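Local coordinates for protein polymerase X (Deinococcus radiodurans, PDB 2W9M) that probably extends DNA by adding deoxyribonucleotides, as a family X DNA polymerase that also carries a zinc-binding PHP domain, at residues G329-H334 with V543-G548; G483-I488 with K510-T515. All coordinates share one frame; numbering follows the deposited sequence.

Interaction 1 of 2, residues G329-H334 with V543-G548. With ZN (zinc ion), chain D.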
loop_
_atom_site.group_PDB
_atom_site.type_symbol
_atom_site.label_atom_id
_atom_site.label_comp_id
_atom_site.label_asym_id
_atom_site.label_seq_id
_atom_site.Cartn_x
_atom_site.Cartn_y
_atom_site.Cartn_z
ATOM N N GLY A 329 14.105 -9.768 -5.929
ATOM C CA GLY A 329 13.405 -9.227 -7.077
ATOM C C GLY A 329 12.294 -8.277 -6.689
ATOM O O GLY A 329 11.384 -8.650 -5.947
ATOM N N MET A 330 12.370 -7.047 -7.188
ATOM C CA MET A 330 11.338 -6.044 -6.932
ATOM C C MET A 330 10.417 -5.884 -8.137
ATOM O O MET A 330 10.630 -5.019 -8.986
ATOM C CB MET A 330 11.974 -4.704 -6.561
ATOM C CG MET A 330 12.743 -4.730 -5.246
ATOM S SD MET A 330 11.697 -4.488 -3.794
ATOM C CE MET A 330 10.740 -6.005 -3.780
ATOM N N ILE A 331 9.389 -6.722 -8.210
ATOM C CA ILE A 331 8.536 -6.750 -9.393
ATOM C C ILE A 331 7.253 -5.947 -9.212
ATOM O O ILE A 331 6.929 -5.507 -8.104
ATOM C CB ILE A 331 8.192 -8.192 -9.828
ATOM C CG1 ILE A 331 7.291 -8.868 -8.792
ATOM C CG2 ILE A 331 9.470 -8.994 -10.070
ATOM C CD1 ILE A 331 6.843 -10.266 -9.193
ATOM N N HIS A 332 6.537 -5.764 -10.318
ATOM C CA HIS A 332 5.335 -4.942 -10.352
ATOM C C HIS A 332 5.627 -3.503 -9.920
ATOM O O HIS A 332 5.177 -3.047 -8.876
ATOM C CB HIS A 332 4.225 -5.572 -9.504
ATOM C CG HIS A 332 2.905 -4.890 -9.646
ATOM N ND1 HIS A 332 1.849 -5.121 -8.786
ATOM C CD2 HIS A 332 2.468 -3.967 -10.532
ATOM C CE1 HIS A 332 0.821 -4.380 -9.147
ATOM N NE2 HIS A 332 1.168 -3.667 -10.207
ATOM N N THR A 333 6.399 -2.799 -10.740
ATOM C CA THR A 333 6.699 -1.393 -10.511
ATOM C C THR A 333 6.228 -0.594 -11.723
ATOM O O THR A 333 6.075 -1.149 -12.810
ATOM C CB THR A 333 8.203 -1.171 -10.323
ATOM O OG1 THR A 333 8.889 -1.568 -11.516
ATOM C CG2 THR A 333 8.728 -1.987 -9.149
ATOM N N HIS A 334 5.990 0.702 -11.542
ATOM C CA HIS A 334 5.520 1.542 -12.643
ATOM C C HIS A 334 6.522 2.633 -12.999
ATOM O O HIS A 334 7.277 3.098 -12.150
ATOM C CB HIS A 334 4.150 2.147 -12.324
ATOM C CG HIS A 334 3.058 1.130 -12.223
ATOM N ND1 HIS A 334 2.158 0.898 -13.239
ATOM C CD2 HIS A 334 2.731 0.271 -11.227
ATOM C CE1 HIS A 334 1.320 -0.058 -12.876
ATOM N NE2 HIS A 334 1.650 -0.454 -11.658
ATOM N N VAL A 543 7.762 -16.979 -0.838
ATOM C CA VAL A 543 7.744 -15.747 -1.619
ATOM C C VAL A 543 8.686 -15.802 -2.824
ATOM O O VAL A 543 9.903 -15.889 -2.656
ATOM C CB VAL A 543 8.141 -14.547 -0.733
ATOM C CG1 VAL A 543 8.188 -13.261 -1.549
ATOM C CG2 VAL A 543 7.188 -14.412 0.433
ATOM N N VAL A 544 8.129 -15.726 -4.032
ATOM C CA VAL A 544 8.935 -15.774 -5.257
ATOM C C VAL A 544 9.974 -14.656 -5.362
ATOM O O VAL A 544 10.999 -14.833 -6.009
ATOM C CB VAL A 544 8.069 -15.733 -6.528
ATOM C CG1 VAL A 544 7.175 -16.954 -6.603
ATOM C CG2 VAL A 544 7.247 -14.456 -6.559
ATOM N N ASN A 545 9.713 -13.511 -4.737
ATOM C CA ASN A 545 10.661 -12.398 -4.759
ATOM C C ASN A 545 12.035 -12.773 -4.211
ATOM O O ASN A 545 13.015 -12.067 -4.453
ATOM C CB ASN A 545 10.126 -11.201 -3.964
ATOM C CG ASN A 545 8.752 -10.767 -4.413
ATOM O OD1 ASN A 545 7.754 -11.413 -4.101
ATOM N ND2 ASN A 545 8.690 -9.662 -5.144
ATOM N N SER A 546 12.101 -13.870 -3.462
ATOM C CA SER A 546 13.345 -14.283 -2.817
ATOM C C SER A 546 14.284 -14.973 -3.803
ATOM O O SER A 546 15.439 -15.254 -3.486
ATOM C CB SER A 546 13.055 -15.204 -1.630
ATOM O OG SER A 546 12.622 -16.484 -2.066
ATOM N N LEU A 547 13.772 -15.246 -4.998
ATOM C CA LEU A 547 14.554 -15.859 -6.063
ATOM C C LEU A 547 15.389 -14.807 -6.779
ATOM O O LEU A 547 14.939 -13.677 -6.970
ATOM C CB LEU A 547 13.628 -16.532 -7.078
ATOM C CG LEU A 547 12.731 -17.671 -6.589
ATOM C CD1 LEU A 547 11.881 -18.223 -7.736
ATOM C CD2 LEU A 547 13.567 -18.774 -5.956
ATOM N N GLY A 548 16.602 -15.182 -7.172
ATOM C CA GLY A 548 17.442 -14.313 -7.978
ATOM C C GLY A 548 16.854 -14.186 -9.370
ATOM O O GLY A 548 15.900 -14.887 -9.703
HETATM ZN ZN ZN D . 0.146 -1.654 -10.409
#
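Asn545 meets Gly329 through both its backbone and its side chain. The amide N of Gly329 donates to Asn545 O over 2.9 Å in an almost straight bond (175°) lying in the carbonyl plane. In return, Asn545 ND2 gives a hydrogen to Gly329 O at 3.0 Å, close to its own amide plane but approaching the carbonyl with a tilt of 21°. The two bonds run in opposite directions and pin one strand residue to the 3-10 turn 544-546. The side chain leaves beside its own backbone N (chi1 -54°), which turns the amide to the oxygen end of the glycine carbonyl, with Asn545 CB 3.5 Å from Gly329 O. Ile331 comes at the amide obliquely, its CG1 branch lying 4.0 Å from Asn545 ND2, so an apolar flank covers the donor that the carbonyl grips. The same ND2 also donates to Asn514 OD1, which fixes the amide between two strands. Cut back to alanine, Asn545 would lose its amide, which is likely to leave Gly329 O and Asn514 OD1 without their shared donor and open a gap beside Ile331. Further along, the strand bends at His332, and NE2 of His332 and NE2 of His334 bind the same zinc ion, each at 2.3 Å, a site completed by Glu401 and Asp516. The 3-10 turn, just before helix 549-561, thus lies against strands 329-333 and 511-514, the first and seventh of the PHP (beta/alpha)7 barrel, and Asn545 bridges them at its seam, while Phe555 of the helix packs on Val544 and Leu547.

Interaction 2 of 2, residues G483-I488 with K510-T515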
loop_
_atom_site.group_PDB
_atom_site.type_symbol
_atom_site.label_atom_id
_atom_site.label_comp_id
_atom_site.label_asym_id
_atom_site.label_seq_id
_atom_site.Cartn_x
_atom_site.Cartn_y
_atom_site.Cartn_z
ATOM N N GLY A 483 -1.348 -22.762 -10.514
ATOM C CA GLY A 483 -0.024 -22.427 -10.025
ATOM C C GLY A 483 0.318 -20.958 -10.196
ATOM O O GLY A 483 1.491 -20.586 -10.205
ATOM N N THR A 484 -0.698 -20.114 -10.333
ATOM C CA THR A 484 -0.453 -18.681 -10.409
ATOM C C THR A 484 -0.235 -18.081 -9.021
ATOM O O THR A 484 -1.007 -18.340 -8.094
ATOM C CB THR A 484 -1.566 -17.945 -11.183
ATOM O OG1 THR A 484 -1.871 -16.708 -10.528
ATOM C CG2 THR A 484 -2.805 -18.791 -11.261
ATOM N N VAL A 485 0.839 -17.306 -8.874
ATOM C CA VAL A 485 1.186 -16.724 -7.580
ATOM C C VAL A 485 0.335 -15.500 -7.269
ATOM O O VAL A 485 0.024 -14.713 -8.156
ATOM C CB VAL A 485 2.702 -16.416 -7.462
ATOM C CG1 VAL A 485 3.406 -16.679 -8.770
ATOM C CG2 VAL A 485 2.940 -14.999 -6.974
ATOM N N VAL A 486 -0.067 -15.368 -6.009
ATOM C CA VAL A 486 -0.954 -14.289 -5.601
ATOM C C VAL A 486 -0.166 -13.188 -4.898
ATOM O O VAL A 486 0.724 -13.461 -4.092
ATOM C CB VAL A 486 -2.118 -14.808 -4.719
ATOM C CG1 VAL A 486 -1.631 -15.865 -3.766
ATOM C CG2 VAL A 486 -2.778 -13.662 -3.964
ATOM N N GLU A 487 -0.485 -11.941 -5.226
ATOM C CA GLU A 487 0.300 -10.809 -4.758
ATOM C C GLU A 487 -0.141 -10.325 -3.385
ATOM O O GLU A 487 -1.332 -10.259 -3.086
ATOM C CB GLU A 487 0.217 -9.663 -5.773
ATOM C CG GLU A 487 0.707 -8.308 -5.269
ATOM C CD GLU A 487 0.741 -7.255 -6.373
ATOM O OE1 GLU A 487 1.672 -7.303 -7.205
ATOM O OE2 GLU A 487 -0.159 -6.383 -6.413
ATOM N N ILE A 488 0.835 -10.009 -2.546
ATOM C CA ILE A 488 0.588 -9.251 -1.334
ATOM C C ILE A 488 1.113 -7.850 -1.603
ATOM O O ILE A 488 2.309 -7.586 -1.481
ATOM C CB ILE A 488 1.299 -9.860 -0.115
ATOM C CG1 ILE A 488 0.735 -11.249 0.195
ATOM C CG2 ILE A 488 1.164 -8.946 1.092
ATOM C CD1 ILE A 488 1.468 -11.961 1.309
ATOM N N LYS A 510 1.943 -19.839 -3.509
ATOM C CA LYS A 510 3.169 -19.063 -3.471
ATOM C C LYS A 510 2.763 -17.602 -3.559
ATOM O O LYS A 510 1.832 -17.256 -4.277
ATOM C CB LYS A 510 4.088 -19.432 -4.632
ATOM C CG LYS A 510 4.831 -20.740 -4.436
ATOM C CD LYS A 510 6.121 -20.772 -5.243
ATOM C CE LYS A 510 7.263 -20.088 -4.502
ATOM N NZ LYS A 510 6.930 -18.690 -4.105
ATOM N N PHE A 511 3.449 -16.742 -2.824
ATOM C CA PHE A 511 3.072 -15.337 -2.795
ATOM C C PHE A 511 4.152 -14.456 -3.399
ATOM O O PHE A 511 5.297 -14.877 -3.572
ATOM C CB PHE A 511 2.778 -14.892 -1.363
ATOM C CG PHE A 511 1.691 -15.682 -0.701
ATOM C CD1 PHE A 511 1.985 -16.857 -0.034
ATOM C CD2 PHE A 511 0.374 -15.256 -0.757
ATOM C CE1 PHE A 511 0.985 -17.593 0.571
ATOM C CE2 PHE A 511 -0.627 -15.982 -0.152
ATOM C CZ PHE A 511 -0.319 -17.155 0.516
ATOM N N ALA A 512 3.773 -13.225 -3.720
ATOM C CA ALA A 512 4.726 -12.230 -4.168
ATOM C C ALA A 512 4.506 -10.929 -3.394
ATOM O O ALA A 512 3.423 -10.343 -3.448
ATOM C CB ALA A 512 4.578 -12.001 -5.670
ATOM N N ILE A 513 5.523 -10.488 -2.663
ATOM C CA ILE A 513 5.446 -9.216 -1.956
ATOM C C ILE A 513 5.900 -8.093 -2.879
ATOM O O ILE A 513 7.094 -7.857 -3.046
ATOM C CB ILE A 513 6.288 -9.225 -0.665
ATOM C CG1 ILE A 513 5.908 -10.422 0.206
ATOM C CG2 ILE A 513 6.083 -7.939 0.119
ATOM C CD1 ILE A 513 6.790 -10.592 1.432
ATOM N N ASN A 514 4.932 -7.410 -3.483
ATOM C CA ASN A 514 5.204 -6.395 -4.500
ATOM C C ASN A 514 4.817 -4.993 -4.037
ATOM O O ASN A 514 3.740 -4.792 -3.478
ATOM C CB ASN A 514 4.455 -6.729 -5.793
ATOM C CG ASN A 514 4.833 -8.099 -6.357
ATOM O OD1 ASN A 514 5.820 -8.712 -5.937
ATOM N ND2 ASN A 514 4.047 -8.583 -7.316
ATOM N N THR A 515 5.693 -4.027 -4.286
ATOM C CA THR A 515 5.498 -2.663 -3.808
ATOM C C THR A 515 4.493 -1.867 -4.649
ATOM O O THR A 515 3.851 -0.938 -4.148
ATOM C CB THR A 515 6.828 -1.898 -3.793
ATOM O OG1 THR A 515 7.379 -1.878 -5.118
ATOM C CG2 THR A 515 7.815 -2.565 -2.856
HETATM O O HOH W 1 0.321 -20.125 -6.324
#
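Glu487 holds CG anti to its backbone N (chi1 166°) and stays extended to CD, while Asn514 turns CG beside its own backbone N (chi1 -59°); together these torsions bring carboxylate and amide into contact. Asn514 ND2 donates over 2.7 Å to the anti lone pair of Glu487 OE1, the two flat groups standing 80° apart. OE1 also accepts from His332 ND1, and OE2 takes bonds from His456 N and Asn489 ND2. The buried carboxylate is thus gripped at both oxygens, and its bond to ND1 probably fixes the rotation of the zinc-binding His332 ring. Between the two backbones the pairing is parallel: Val486 N reaches Lys510 O at 3.2 Å, Ala512 N returns to Val486 O at 3.1 Å, and Ile488 N meets Ala512 O at 2.8 Å. On the face bearing Val486, Ile488 and Phe511, the Val486 and Phe511 side chains run side by side, with Val486 CG1 3.7 Å from Phe511 CD2, and Ile488 CD1 comes within 4.0 Å of the same ring atom. These neighbouring strands of the PHP barrel are linked through helix 499-505 as a beta-alpha-beta unit; helix 549-561 covers Val485 and Lys510, and helix 526-535 packs on Ile513.

In the fold
From the N terminus, the chain passes through the polymerase region before entering the parallel barrel of the PHP domain with 329-334. Its seven strands then follow in order. Interaction 2 closes a short loop, of 21 intervening residues, between the sixth and seventh strands. Interaction 1 closes a far longer one, of 208, when the segment after helix 526-535 returns to the first strand; the shorter loop lies wholly within it. The centres of the two contacts lie about 9 Å apart, and the contacts meet where Val544 N approaches Phe511 O at 3.0 Å. The late segment 543-548 therefore bridges the first and seventh strands at the seam of the barrel.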